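Side-chain contacts in ATPase BagA (Mycobacterium tuberculosis H37Rv, PDB 6BS3), which forms, with its partner BagB, a heterodimeric ATPase that hydrolyses ATP and is required for resistance to nitric oxide and elevated glycerol: residues A[12-17]-A[22-27]; A[136-141]-A[193-198]; A[143-148]-A[157-162]; A[164-169]-A[217-222]; A[172-177]-A[228-233]. One frame throughout, in Å; residues are numbered along the deposited sequence.

Contact 1. Residues A[12-17]-A[22-27]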
# COMPACT_ATOMS: atom_id res chain seq x y z
N VAL A 12 20.18 18.66 11.23
CA VAL A 12 20.61 18.11 9.92
C VAL A 12 19.82 16.83 9.58
O VAL A 12 19.48 16.06 10.48
CB VAL A 12 22.14 17.86 9.77
CG1 VAL A 12 22.91 19.16 9.57
CG2 VAL A 12 22.71 17.03 10.93
N GLY A 13 19.54 16.63 8.29
CA GLY A 13 18.81 15.47 7.81
C GLY A 13 19.71 14.28 7.51
O GLY A 13 19.23 13.16 7.36
N TRP A 14 21.01 14.53 7.45
CA TRP A 14 22.01 13.51 7.16
C TRP A 14 23.27 13.73 7.99
O TRP A 14 24.24 14.30 7.48
CB TRP A 14 22.31 13.46 5.65
CG TRP A 14 22.98 12.19 5.15
CD1 TRP A 14 24.30 12.02 4.87
CD2 TRP A 14 22.32 10.97 4.77
NE1 TRP A 14 24.51 10.78 4.31
CE2 TRP A 14 23.32 10.12 4.23
CE3 TRP A 14 20.98 10.53 4.79
CZ2 TRP A 14 23.02 8.83 3.74
CZ3 TRP A 14 20.69 9.25 4.31
CH2 TRP A 14 21.70 8.44 3.76
N PRO A 15 23.33 13.24 9.24
CA PRO A 15 24.59 13.34 10.01
C PRO A 15 25.74 12.62 9.29
O PRO A 15 25.49 11.67 8.53
CB PRO A 15 24.24 12.66 11.34
CG PRO A 15 22.76 12.69 11.43
CD PRO A 15 22.31 12.50 10.01
N SER A 16 26.97 13.08 9.50
CA SER A 16 28.20 12.54 8.88
C SER A 16 28.38 11.02 8.96
O SER A 16 28.87 10.43 8.00
CB SER A 16 29.44 13.22 9.46
OG SER A 16 29.59 14.49 8.84
N ARG A 17 28.00 10.42 10.10
CA ARG A 17 28.06 8.97 10.37
C ARG A 17 27.38 8.14 9.27
O ARG A 17 27.88 7.07 8.91
CB ARG A 17 27.48 8.65 11.77
CG ARG A 17 25.98 8.90 11.94
CD ARG A 17 25.47 8.39 13.27
NE ARG A 17 24.35 9.17 13.78
CZ ARG A 17 23.07 8.92 13.51
NH1 ARG A 17 22.74 7.90 12.73
NH2 ARG A 17 22.11 9.68 14.02
N ARG A 22 27.50 1.45 4.61
CA ARG A 22 27.64 0.66 3.39
C ARG A 22 26.31 0.03 2.99
O ARG A 22 26.11 -0.28 1.81
CB ARG A 22 28.66 -0.48 3.59
CG ARG A 22 30.08 -0.06 4.04
CD ARG A 22 31.15 0.16 2.95
NE ARG A 22 30.91 -0.50 1.66
CZ ARG A 22 30.93 -1.82 1.47
NH1 ARG A 22 31.14 -2.64 2.50
NH2 ARG A 22 30.67 -2.33 0.28
N LEU A 23 25.41 -0.22 3.97
CA LEU A 23 24.11 -0.85 3.72
C LEU A 23 22.96 0.05 4.13
O LEU A 23 22.75 0.24 5.32
CB LEU A 23 24.00 -2.25 4.39
CG LEU A 23 22.61 -2.93 4.35
CD1 LEU A 23 22.17 -3.22 2.92
CD2 LEU A 23 22.58 -4.17 5.24
N HIS A 24 22.20 0.54 3.14
CA HIS A 24 21.05 1.41 3.38
C HIS A 24 19.77 0.66 3.13
O HIS A 24 19.56 0.16 2.03
CB HIS A 24 21.09 2.69 2.51
CG HIS A 24 22.27 3.56 2.78
ND1 HIS A 24 22.21 4.61 3.69
CD2 HIS A 24 23.51 3.51 2.25
CE1 HIS A 24 23.41 5.15 3.69
NE2 HIS A 24 24.23 4.52 2.84
N LEU A 25 18.90 0.57 4.15
CA LEU A 25 17.64 -0.13 3.98
C LEU A 25 16.53 0.91 3.96
O LEU A 25 16.43 1.72 4.88
CB LEU A 25 17.43 -1.18 5.10
CG LEU A 25 18.44 -2.32 5.19
CD1 LEU A 25 18.61 -2.77 6.64
CD2 LEU A 25 17.97 -3.53 4.39
N VAL A 26 15.74 0.93 2.88
CA VAL A 26 14.66 1.91 2.68
C VAL A 26 13.31 1.25 2.90
O VAL A 26 12.84 0.44 2.07
CB VAL A 26 14.76 2.68 1.32
CG1 VAL A 26 13.70 3.77 1.22
CG2 VAL A 26 16.16 3.29 1.12
N THR A 27 12.71 1.55 4.06
CA THR A 27 11.40 1.03 4.41
C THR A 27 10.36 2.18 4.40
O THR A 27 10.68 3.30 3.99
CB THR A 27 11.44 0.18 5.69
OG1 THR A 27 10.20 -0.51 5.82
CG2 THR A 27 11.71 0.99 6.95
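The first torsions of Trp14 and His24 bring the two rings together between a loop and a strand. Trp14 sends its indole anti to the backbone N (chi1 -162°), so that the far rim of the six-membered ring leads. His24 holds its imidazole beside the backbone N (chi1 -62°), and its CB already points at the loop. The meeting involves four atoms, two from each ring: His24 CE1 lies 3.7 Å from Trp14 CZ2 and equally far from Trp14 CH2, while His24 ND1 is 3.9 Å from Trp14 CH2. The planes differ by only 19°, yet the centroid of the six-membered ring is 5.7 Å from that of the imidazole. The rings are therefore slid apart and barely overlap, and the pair is not a full offset stack.

Polar anchors fix both rings. His24 ND1 is hydrogen-bonded to NE2 of His207, whose ring meets both aromatics, and His24 NE2 makes a weak bond to Val21 O. Trp14 NE1 bonds Arg340 O at the C-terminus. Leu41 of helix 34-46 touches both rings, which shows that they share one face of the sheet. The buried pair joins the N-terminal loop to strand 23-28, which leads into the nucleotide-binding loop of the P-loop NTPase fold.

Contact 2. Residues A[136-141]-A[193-198]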
# COMPACT_ATOMS: atom_id res chain seq x y z
N LEU A 136 17.64 -16.35 2.83
CA LEU A 136 18.16 -16.25 1.47
C LEU A 136 18.38 -14.80 1.06
O LEU A 136 19.42 -14.49 0.49
CB LEU A 136 17.23 -16.95 0.46
CG LEU A 136 17.07 -18.47 0.60
CD1 LEU A 136 15.96 -18.99 -0.30
CD2 LEU A 136 18.36 -19.20 0.33
N LEU A 137 17.40 -13.92 1.36
CA LEU A 137 17.40 -12.50 0.99
C LEU A 137 18.41 -11.68 1.75
O LEU A 137 19.19 -10.98 1.11
CB LEU A 137 15.99 -11.88 1.09
CG LEU A 137 14.91 -12.50 0.20
CD1 LEU A 137 13.52 -12.10 0.65
CD2 LEU A 137 15.14 -12.17 -1.26
N THR A 138 18.42 -11.75 3.10
CA THR A 138 19.38 -10.99 3.92
C THR A 138 20.80 -11.54 3.71
O THR A 138 21.78 -10.79 3.83
CB THR A 138 18.98 -11.00 5.43
OG1 THR A 138 19.00 -12.35 5.91
CG2 THR A 138 17.63 -10.34 5.70
N GLY A 139 20.90 -12.83 3.44
CA GLY A 139 22.18 -13.50 3.18
C GLY A 139 22.80 -13.02 1.88
O GLY A 139 24.01 -12.80 1.82
N LYS A 140 21.98 -12.82 0.84
CA LYS A 140 22.43 -12.32 -0.46
C LYS A 140 22.80 -10.84 -0.35
O LYS A 140 23.79 -10.42 -0.96
CB LYS A 140 21.37 -12.55 -1.57
CG LYS A 140 21.76 -12.03 -2.96
CD LYS A 140 22.99 -12.71 -3.52
CE LYS A 140 23.50 -12.01 -4.76
NZ LYS A 140 24.81 -12.57 -5.19
N ILE A 141 22.03 -10.06 0.43
CA ILE A 141 22.28 -8.65 0.69
C ILE A 141 23.67 -8.52 1.35
O ILE A 141 24.49 -7.75 0.88
CB ILE A 141 21.15 -8.04 1.57
CG1 ILE A 141 19.83 -7.85 0.74
CG2 ILE A 141 21.61 -6.70 2.22
CD1 ILE A 141 18.51 -7.49 1.68
N GLU A 193 25.44 -15.45 11.77
CA GLU A 193 26.12 -14.67 12.79
C GLU A 193 26.70 -13.37 12.16
O GLU A 193 26.56 -12.28 12.75
CB GLU A 193 27.22 -15.51 13.45
CG GLU A 193 27.61 -15.05 14.84
CD GLU A 193 28.90 -15.63 15.40
OE1 GLU A 193 29.20 -16.81 15.12
OE2 GLU A 193 29.60 -14.90 16.14
N GLY A 194 27.29 -13.51 10.97
CA GLY A 194 27.86 -12.44 10.16
C GLY A 194 26.80 -11.47 9.67
O GLY A 194 27.06 -10.28 9.55
N VAL A 195 25.58 -12.00 9.39
CA VAL A 195 24.41 -11.22 8.93
C VAL A 195 23.94 -10.33 10.09
O VAL A 195 23.79 -9.12 9.90
CB VAL A 195 23.29 -12.12 8.33
CG1 VAL A 195 22.04 -11.29 7.99
CG2 VAL A 195 23.78 -12.86 7.08
N VAL A 196 23.77 -10.93 11.31
CA VAL A 196 23.38 -10.26 12.55
C VAL A 196 24.38 -9.13 12.87
O VAL A 196 23.95 -8.02 13.18
CB VAL A 196 23.28 -11.26 13.75
CG1 VAL A 196 23.29 -10.54 15.10
CG2 VAL A 196 22.04 -12.13 13.62
N LYS A 197 25.70 -9.44 12.82
CA LYS A 197 26.80 -8.50 13.10
C LYS A 197 26.73 -7.30 12.16
O LYS A 197 26.84 -6.17 12.62
CB LYS A 197 28.17 -9.19 12.97
CG LYS A 197 28.78 -9.58 14.30
CD LYS A 197 29.94 -10.55 14.11
CE LYS A 197 29.57 -11.97 14.46
NZ LYS A 197 30.58 -12.96 13.99
N LEU A 198 26.53 -7.56 10.83
CA LEU A 198 26.43 -6.51 9.82
C LEU A 198 25.23 -5.61 10.10
O LEU A 198 25.41 -4.39 10.17
CB LEU A 198 26.39 -7.09 8.39
CG LEU A 198 26.08 -6.07 7.25
CD1 LEU A 198 27.16 -5.00 7.13
CD2 LEU A 198 25.92 -6.76 5.93
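Thr138 and Val195, the residues that make the closest approach here, carry no flat group, so the contact has no ring face or edge to speak of. The carboxylate of Glu193 does belong to one of the helices, but it is turned to the outer side and meets Lys197 NZ one turn later at 3.1 Å, a weak hydrogen bond within a salt bridge.

The touching itself is between branched tips. Val195 places CG1 anti to its own backbone N (chi1 174°), and this methyl arrives 3.8 Å from Thr138 OG1 and 4.0 Å from Thr138 CB, the two side chains crossing at about a right angle. With chi1 at 62°, Thr138 turns OG1 back to its own helix, where the carbonyl of Asp134 in the preceding turn holds it. The polar need of the hydroxyl is thus met within that helix, and the methyl packs against an oxygen already engaged.

Helices 130-146 and 188-200 run in the same general sense and belong to the helical layer on one face of the central sheet of this P-loop NTPase. Gly139 and Val195 have the nearest CA atoms, 6.6 Å apart. Val195 CG2 stands 4.3 Å from Gly139 CA, so here the valine meets bare backbone. Lys142 of the first helix also packs on Val195 and Leu198. Phe172 also packs against the threonine, and its ring borders Leu137 and Ile141.

Contact 3. Residues A[143-148]-A[157-162]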
# COMPACT_ATOMS: atom_id res chain seq x y z
N GLU A 143 26.19 -10.63 1.18
CA GLU A 143 27.20 -11.03 0.19
C GLU A 143 27.58 -9.85 -0.73
O GLU A 143 28.75 -9.71 -1.06
CB GLU A 143 26.70 -12.26 -0.63
CG GLU A 143 27.72 -12.87 -1.59
CD GLU A 143 27.92 -12.16 -2.92
OE1 GLU A 143 26.93 -11.63 -3.47
OE2 GLU A 143 29.07 -12.14 -3.42
N THR A 144 26.61 -8.99 -1.11
CA THR A 144 26.87 -7.83 -1.97
C THR A 144 27.66 -6.74 -1.24
O THR A 144 28.47 -6.06 -1.86
CB THR A 144 25.59 -7.29 -2.62
OG1 THR A 144 24.79 -6.64 -1.62
CG2 THR A 144 24.79 -8.37 -3.36
N VAL A 145 27.40 -6.59 0.08
CA VAL A 145 28.02 -5.62 0.99
C VAL A 145 29.50 -5.93 1.25
O VAL A 145 30.32 -5.02 1.23
CB VAL A 145 27.23 -5.53 2.34
CG1 VAL A 145 27.95 -4.63 3.37
CG2 VAL A 145 25.79 -5.09 2.14
N VAL A 146 29.83 -7.21 1.57
CA VAL A 146 31.18 -7.64 1.96
C VAL A 146 32.05 -8.06 0.77
O VAL A 146 33.24 -8.33 0.98
CB VAL A 146 31.17 -8.74 3.08
CG1 VAL A 146 30.28 -8.33 4.26
CG2 VAL A 146 30.75 -10.11 2.54
N ARG A 147 31.48 -8.12 -0.47
CA ARG A 147 32.25 -8.52 -1.65
C ARG A 147 33.45 -7.60 -1.96
O ARG A 147 33.31 -6.38 -2.06
CB ARG A 147 31.37 -8.69 -2.90
CG ARG A 147 32.07 -9.50 -4.01
CD ARG A 147 31.29 -9.57 -5.30
NE ARG A 147 29.89 -9.93 -5.10
CZ ARG A 147 28.87 -9.38 -5.75
NH1 ARG A 147 29.08 -8.44 -6.65
NH2 ARG A 147 27.63 -9.77 -5.50
N LEU A 148 34.63 -8.22 -2.11
CA LEU A 148 35.89 -7.54 -2.42
C LEU A 148 36.36 -7.85 -3.84
O LEU A 148 36.07 -8.91 -4.38
CB LEU A 148 36.99 -7.91 -1.39
CG LEU A 148 36.67 -7.67 0.10
CD1 LEU A 148 37.78 -8.24 0.99
CD2 LEU A 148 36.45 -6.18 0.41
N ASP A 157 30.54 0.81 -3.39
CA ASP A 157 30.75 1.88 -2.40
C ASP A 157 29.60 1.87 -1.40
O ASP A 157 29.81 2.22 -0.24
CB ASP A 157 30.85 3.24 -3.08
CG ASP A 157 32.12 3.31 -3.88
OD1 ASP A 157 33.20 3.46 -3.27
OD2 ASP A 157 32.05 3.16 -5.12
N ALA A 158 28.40 1.47 -1.84
CA ALA A 158 27.20 1.37 -1.01
C ALA A 158 26.20 0.44 -1.67
O ALA A 158 26.23 0.22 -2.88
CB ALA A 158 26.55 2.75 -0.80
N ILE A 159 25.30 -0.11 -0.85
CA ILE A 159 24.19 -0.97 -1.24
C ILE A 159 22.92 -0.28 -0.73
O ILE A 159 22.84 0.07 0.45
CB ILE A 159 24.30 -2.42 -0.66
CG1 ILE A 159 25.71 -3.06 -0.91
CG2 ILE A 159 23.15 -3.33 -1.14
CD1 ILE A 159 26.12 -3.37 -2.28
N VAL A 160 21.95 -0.09 -1.62
CA VAL A 160 20.67 0.51 -1.25
C VAL A 160 19.60 -0.55 -1.48
O VAL A 160 19.47 -1.09 -2.58
CB VAL A 160 20.35 1.87 -1.95
CG1 VAL A 160 19.02 2.45 -1.45
CG2 VAL A 160 21.51 2.88 -1.75
N VAL A 161 18.89 -0.92 -0.41
CA VAL A 161 17.84 -1.91 -0.50
C VAL A 161 16.48 -1.22 -0.45
O VAL A 161 16.19 -0.45 0.48
CB VAL A 161 17.99 -3.05 0.57
CG1 VAL A 161 16.92 -4.12 0.40
CG2 VAL A 161 19.38 -3.68 0.50
N ASP A 162 15.66 -1.46 -1.51
CA ASP A 162 14.25 -1.09 -1.61
C ASP A 162 13.66 -2.28 -0.80
O ASP A 162 13.51 -3.40 -1.30
CB ASP A 162 13.82 -1.08 -3.08
CG ASP A 162 12.35 -0.92 -3.41
OD1 ASP A 162 11.54 -0.75 -2.47
OD2 ASP A 162 12.00 -0.99 -4.59
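Ile159 faces the last turn of a helix and meets Thr144 and Val145 with different parts of its side chain. Both of its torsions are folded: chi1 of -49° sets CG1 beside the backbone N, and chi2 of -67° bends CD1 round toward the helix. As a result CD1 reaches 3.6 Å from Thr144 OG1 and also 3.6 Å from Thr144 O, while Ile159 CG2 lies 3.7 Å from the same hydroxyl oxygen. Thr144 OG1 takes the crowded position between backbone N and carbonyl carbon (chi1 72°), where it bonds Ile141 O. The isoleucine therefore packs round an oxygen whose hydrogen-bonding is provided by its own helix.

Val145 adds a purely apolar touch: its CG2, placed beside the backbone N, sits 3.7 Å from Ile159 CG1.

On the outer side Arg147 grips Glu143 side-on. Its NE is 2.9 Å from Glu143 OE2 and its NH2 2.8 Å from OE1, each oxygen met on the syn side close to the guanidinium plane, which fixes the rotation of both groups. Lys140 also pairs with OE1, and Glu76 is a second partner of the arginine.

Helix 130-146 thus ends against strand 158-162. Leu53 of strand 51-56 touches both Thr144 and Ile159, Leu23 of strand 23-28 touches Val145, and helix 34-46 lines the other side of the sheet at Val160.

Contact 4. Residues A[164-169]-A[217-222]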
# COMPACT_ATOMS: atom_id res chain seq x y z
N PRO A 164 11.28 -4.47 2.36
CA PRO A 164 9.87 -4.70 2.66
C PRO A 164 9.23 -3.51 3.44
O PRO A 164 9.95 -2.69 4.04
CB PRO A 164 9.90 -5.99 3.48
CG PRO A 164 11.13 -6.68 3.08
CD PRO A 164 12.10 -5.54 2.98
N PRO A 165 7.88 -3.37 3.44
CA PRO A 165 7.26 -2.22 4.13
C PRO A 165 7.40 -2.20 5.66
O PRO A 165 7.91 -3.16 6.25
CB PRO A 165 5.79 -2.29 3.67
CG PRO A 165 5.56 -3.72 3.39
CD PRO A 165 6.85 -4.20 2.78
N THR A 166 6.93 -1.12 6.29
CA THR A 166 7.01 -0.90 7.76
C THR A 166 6.40 -2.03 8.61
O THR A 166 6.91 -2.29 9.71
CB THR A 166 6.42 0.47 8.17
OG1 THR A 166 5.06 0.56 7.77
CG2 THR A 166 7.19 1.64 7.57
N GLY A 167 5.35 -2.68 8.10
CA GLY A 167 4.67 -3.76 8.81
C GLY A 167 5.42 -5.09 8.80
O GLY A 167 5.09 -5.99 9.57
N ARG A 168 6.44 -5.22 7.92
CA ARG A 168 7.22 -6.45 7.74
C ARG A 168 8.72 -6.30 7.97
O ARG A 168 9.42 -7.31 8.03
CB ARG A 168 7.00 -6.98 6.30
CG ARG A 168 5.56 -7.36 6.00
CD ARG A 168 5.40 -7.95 4.61
NE ARG A 168 4.12 -8.64 4.48
CZ ARG A 168 3.85 -9.58 3.58
NH1 ARG A 168 4.78 -9.96 2.71
NH2 ARG A 168 2.66 -10.16 3.55
N ILE A 169 9.22 -5.05 8.07
CA ILE A 169 10.66 -4.76 8.16
C ILE A 169 11.34 -5.39 9.38
O ILE A 169 12.43 -5.95 9.22
CB ILE A 169 11.00 -3.24 8.02
CG1 ILE A 169 12.51 -3.00 7.78
CG2 ILE A 169 10.46 -2.37 9.18
CD1 ILE A 169 13.10 -3.55 6.46
N VAL A 217 2.61 7.76 9.06
CA VAL A 217 3.29 8.31 10.24
C VAL A 217 3.21 7.33 11.44
O VAL A 217 4.23 7.07 12.09
CB VAL A 217 2.82 9.74 10.55
CG1 VAL A 217 3.14 10.14 11.99
CG2 VAL A 217 3.45 10.73 9.58
N GLN A 218 2.03 6.76 11.69
CA GLN A 218 1.81 5.78 12.76
C GLN A 218 2.72 4.55 12.60
O GLN A 218 3.30 4.08 13.58
CB GLN A 218 0.34 5.35 12.77
CG GLN A 218 -0.08 4.52 14.00
CD GLN A 218 -1.54 4.13 13.94
OE1 GLN A 218 -2.43 4.95 13.66
NE2 GLN A 218 -1.82 2.87 14.21
N GLU A 219 2.82 4.03 11.36
CA GLU A 219 3.62 2.86 11.03
C GLU A 219 5.10 3.14 11.16
O GLU A 219 5.83 2.25 11.59
CB GLU A 219 3.28 2.35 9.64
CG GLU A 219 1.90 1.72 9.56
CD GLU A 219 1.74 0.67 8.47
OE1 GLU A 219 2.75 0.33 7.80
OE2 GLU A 219 0.61 0.19 8.29
N THR A 220 5.54 4.36 10.79
CA THR A 220 6.91 4.85 10.92
C THR A 220 7.30 4.83 12.41
O THR A 220 8.37 4.30 12.75
CB THR A 220 7.05 6.26 10.29
OG1 THR A 220 6.79 6.17 8.89
CG2 THR A 220 8.45 6.86 10.46
N LEU A 221 6.44 5.37 13.29
CA LEU A 221 6.66 5.41 14.74
C LEU A 221 6.74 4.00 15.35
O LEU A 221 7.68 3.71 16.09
CB LEU A 221 5.57 6.24 15.44
CG LEU A 221 5.54 7.75 15.13
CD1 LEU A 221 4.27 8.40 15.67
CD2 LEU A 221 6.75 8.44 15.68
N GLU A 222 5.77 3.12 15.00
CA GLU A 222 5.67 1.73 15.43
C GLU A 222 6.86 0.90 14.96
O GLU A 222 7.31 0.02 15.71
CB GLU A 222 4.38 1.10 14.92
CG GLU A 222 3.14 1.56 15.68
CD GLU A 222 1.81 1.23 15.05
OE1 GLU A 222 0.77 1.54 15.67
OE2 GLU A 222 1.79 0.65 13.93
O HOH W 1 3.29 -1.98 5.98
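Thr166 and Glu219 bring their backbones close, with CA atoms 6.0 Å apart, and this is the tight part of the contact. The threonine CB lies 3.9 Å from Glu219 O, and the side chains cross at about a right angle. Glu219 leaves the helix with CG beside the backbone N (chi1 -70°) and then runs extended, carrying the carboxylate alongside the threonine hydroxyl. The modelled separation of 2.3 Å between Thr166 OG1 and Glu219 OE1 is too short to be trusted, and the detail of that meeting remains doubtful.

The looser side is bridged by solvent. A water accepts from Gly167 N at 3.0 Å and donates to Glu219 OE1, also at 3.0 Å, linking the loop backbone to the carboxylate across a direct separation of 4.0 Å between Gly167 N and Glu219 OE1. Glu219 OE2 makes a long, weak ion pair with Lys29. Farther out, Gln218 NE2 bonds Glu222 OE1 at 3.3 Å along the helix surface, approaching from above the carboxylate plane, and Gln218 also packs on a basic side chain of the partner chain.

The loop's place after strand 158-162 is consistent with the switch II region of Get3-like ATPases. Thr166 touches Thr27 at the end of strand 23-28, while Thr220 of helix 214-229 packs on Leu208 and Thr210 of strand 204-210.

Contact 5. Residues A[172-177]-A[228-233]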
# COMPACT_ATOMS: atom_id res chain seq x y z
N PHE A 172 11.61 -9.14 8.87
CA PHE A 172 12.56 -9.37 7.78
C PHE A 172 14.02 -9.34 8.26
O PHE A 172 14.86 -10.10 7.75
CB PHE A 172 12.34 -8.35 6.65
CG PHE A 172 13.36 -8.41 5.53
CD1 PHE A 172 13.38 -9.49 4.64
CD2 PHE A 172 14.28 -7.39 5.34
CE1 PHE A 172 14.31 -9.54 3.59
CE2 PHE A 172 15.21 -7.43 4.29
CZ PHE A 172 15.22 -8.51 3.43
N LEU A 173 14.33 -8.46 9.24
CA LEU A 173 15.68 -8.31 9.78
C LEU A 173 15.90 -9.12 11.05
O LEU A 173 16.97 -9.02 11.67
CB LEU A 173 16.02 -6.81 9.97
CG LEU A 173 15.92 -5.95 8.70
CD1 LEU A 173 15.89 -4.49 9.03
CD2 LEU A 173 17.00 -6.31 7.68
N ASP A 174 14.93 -9.96 11.43
CA ASP A 174 15.03 -10.81 12.61
C ASP A 174 15.66 -12.15 12.21
O ASP A 174 14.97 -13.15 11.97
CB ASP A 174 13.66 -10.96 13.29
CG ASP A 174 13.69 -11.46 14.72
OD1 ASP A 174 14.75 -11.98 15.15
OD2 ASP A 174 12.65 -11.35 15.40
N VAL A 175 17.00 -12.15 12.10
CA VAL A 175 17.82 -13.30 11.68
C VAL A 175 17.67 -14.50 12.64
O VAL A 175 17.62 -15.64 12.18
CB VAL A 175 19.30 -12.87 11.46
CG1 VAL A 175 20.15 -14.00 10.88
CG2 VAL A 175 19.38 -11.65 10.55
N THR A 176 17.56 -14.24 13.95
CA THR A 176 17.38 -15.27 14.98
C THR A 176 16.05 -16.02 14.76
O THR A 176 16.07 -17.25 14.77
CB THR A 176 17.57 -14.65 16.38
OG1 THR A 176 18.92 -14.21 16.48
CG2 THR A 176 17.26 -15.62 17.52
N LYS A 177 14.93 -15.29 14.50
CA LYS A 177 13.65 -15.93 14.23
C LYS A 177 13.62 -16.68 12.89
O LYS A 177 13.05 -17.78 12.83
CB LYS A 177 12.46 -14.96 14.35
CG LYS A 177 12.06 -14.63 15.79
CD LYS A 177 11.38 -15.79 16.54
CE LYS A 177 11.45 -15.61 18.04
NZ LYS A 177 10.66 -16.64 18.77
N ALA A 228 14.34 -0.19 17.33
CA ALA A 228 15.16 0.27 18.48
C ALA A 228 15.28 -0.83 19.54
O ALA A 228 16.38 -1.01 20.08
CB ALA A 228 14.56 1.53 19.10
N GLN A 229 14.17 -1.58 19.79
CA GLN A 229 14.12 -2.72 20.72
C GLN A 229 15.05 -3.85 20.28
O GLN A 229 15.62 -4.54 21.11
CB GLN A 229 12.68 -3.24 20.87
CG GLN A 229 11.84 -2.43 21.84
CD GLN A 229 10.45 -2.98 22.05
OE1 GLN A 229 10.01 -3.19 23.18
NE2 GLN A 229 9.70 -3.20 20.96
N MET A 230 15.19 -4.03 18.96
CA MET A 230 16.05 -5.05 18.36
C MET A 230 17.50 -4.56 18.28
O MET A 230 18.39 -5.33 17.91
CB MET A 230 15.54 -5.41 16.97
CG MET A 230 14.22 -6.16 16.97
SD MET A 230 13.59 -6.43 15.29
CE MET A 230 14.74 -7.67 14.70
N GLU A 231 17.74 -3.28 18.63
CA GLU A 231 19.02 -2.58 18.59
C GLU A 231 19.52 -2.47 17.14
O GLU A 231 20.72 -2.56 16.87
CB GLU A 231 20.04 -3.19 19.57
CG GLU A 231 19.92 -2.58 20.96
CD GLU A 231 19.97 -3.52 22.15
OE1 GLU A 231 19.15 -3.33 23.08
OE2 GLU A 231 20.82 -4.44 22.16
N LEU A 232 18.59 -2.26 16.22
CA LEU A 232 18.89 -2.08 14.80
C LEU A 232 19.08 -0.57 14.49
O LEU A 232 18.32 0.25 15.00
CB LEU A 232 17.82 -2.74 13.90
CG LEU A 232 17.89 -4.27 13.81
CD1 LEU A 232 16.63 -4.83 13.26
CD2 LEU A 232 19.06 -4.74 12.98
N PRO A 233 20.14 -0.19 13.74
CA PRO A 233 20.41 1.24 13.51
C PRO A 233 19.42 1.97 12.60
O PRO A 233 19.23 1.60 11.45
CB PRO A 233 21.82 1.25 12.93
CG PRO A 233 21.97 -0.07 12.29
CD PRO A 233 21.18 -1.03 13.11
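Met230 reaches across with a single atom, its terminal methyl CE, which settles on the backbone and CB of Asp174 at the centre of an inverse gamma turn. CE lies 3.7 Å from Asp174 CB, 3.8 Å from Asp174 CA and 4.0 Å from Leu173 O. The chain of the methionine is extended to the sulfur and then bent, with chi3 of 72° swinging CE onto the aspartate, which it crosses at about a right angle.

Asp174 is itself turned to other work. Its CG lies anti to the backbone N (chi1 -163°), and OD1 caps the helix that follows by a weak bond from Lys177 N of 3.4 Å, close to straight at 161°. OD1 is thus turned to the helix start while CB receives the methyl.

Deeper in, Leu173 CB meets Leu232 CD1 at 3.9 Å, an apolar touch between two buried leucines. The turn that presents Met230 and Leu232 is a Schellman motif: Glu231 has positive phi and two bonds run back into the last turn, one of them from Glu231 N to Ala228 O at 3.0 Å.

Two connections meet here, the one between helices 169-172 and 175-179 and the one between helix 214-229 and strand 234-242. Both leucines rest on Ile206 of strand 204-210, while His200 at the end of helix 188-200 touches Leu232 and bonds Met230 O.

Overall arrangement
Strand 23-28 ties the set together. Leu23 of contact 1 packs on Ile141 and Leu198 of contact 2; the backbone of Arg22 and His24 pairs with the strand of contact 3, His24 O lying 2.8 Å from Val161 N; Thr27 OG1 bonds Pro164 O of contact 4; and Leu25 CD1 is 4.0 Å from Leu173 CD1 of contact 5. Contacts 2 and 3 share helix 130-146, their centres 11 Å apart; contacts 4 and 5 share helix 214-229. Phe172 of contact 5 bridges to Leu137 and Pro164. Contact 4 lies close to the nucleotide, the side chain of Thr166 about 9 Å from ADP and about 6 Å from that of Lys34, while Asp162 of contact 3 bonds Ser35.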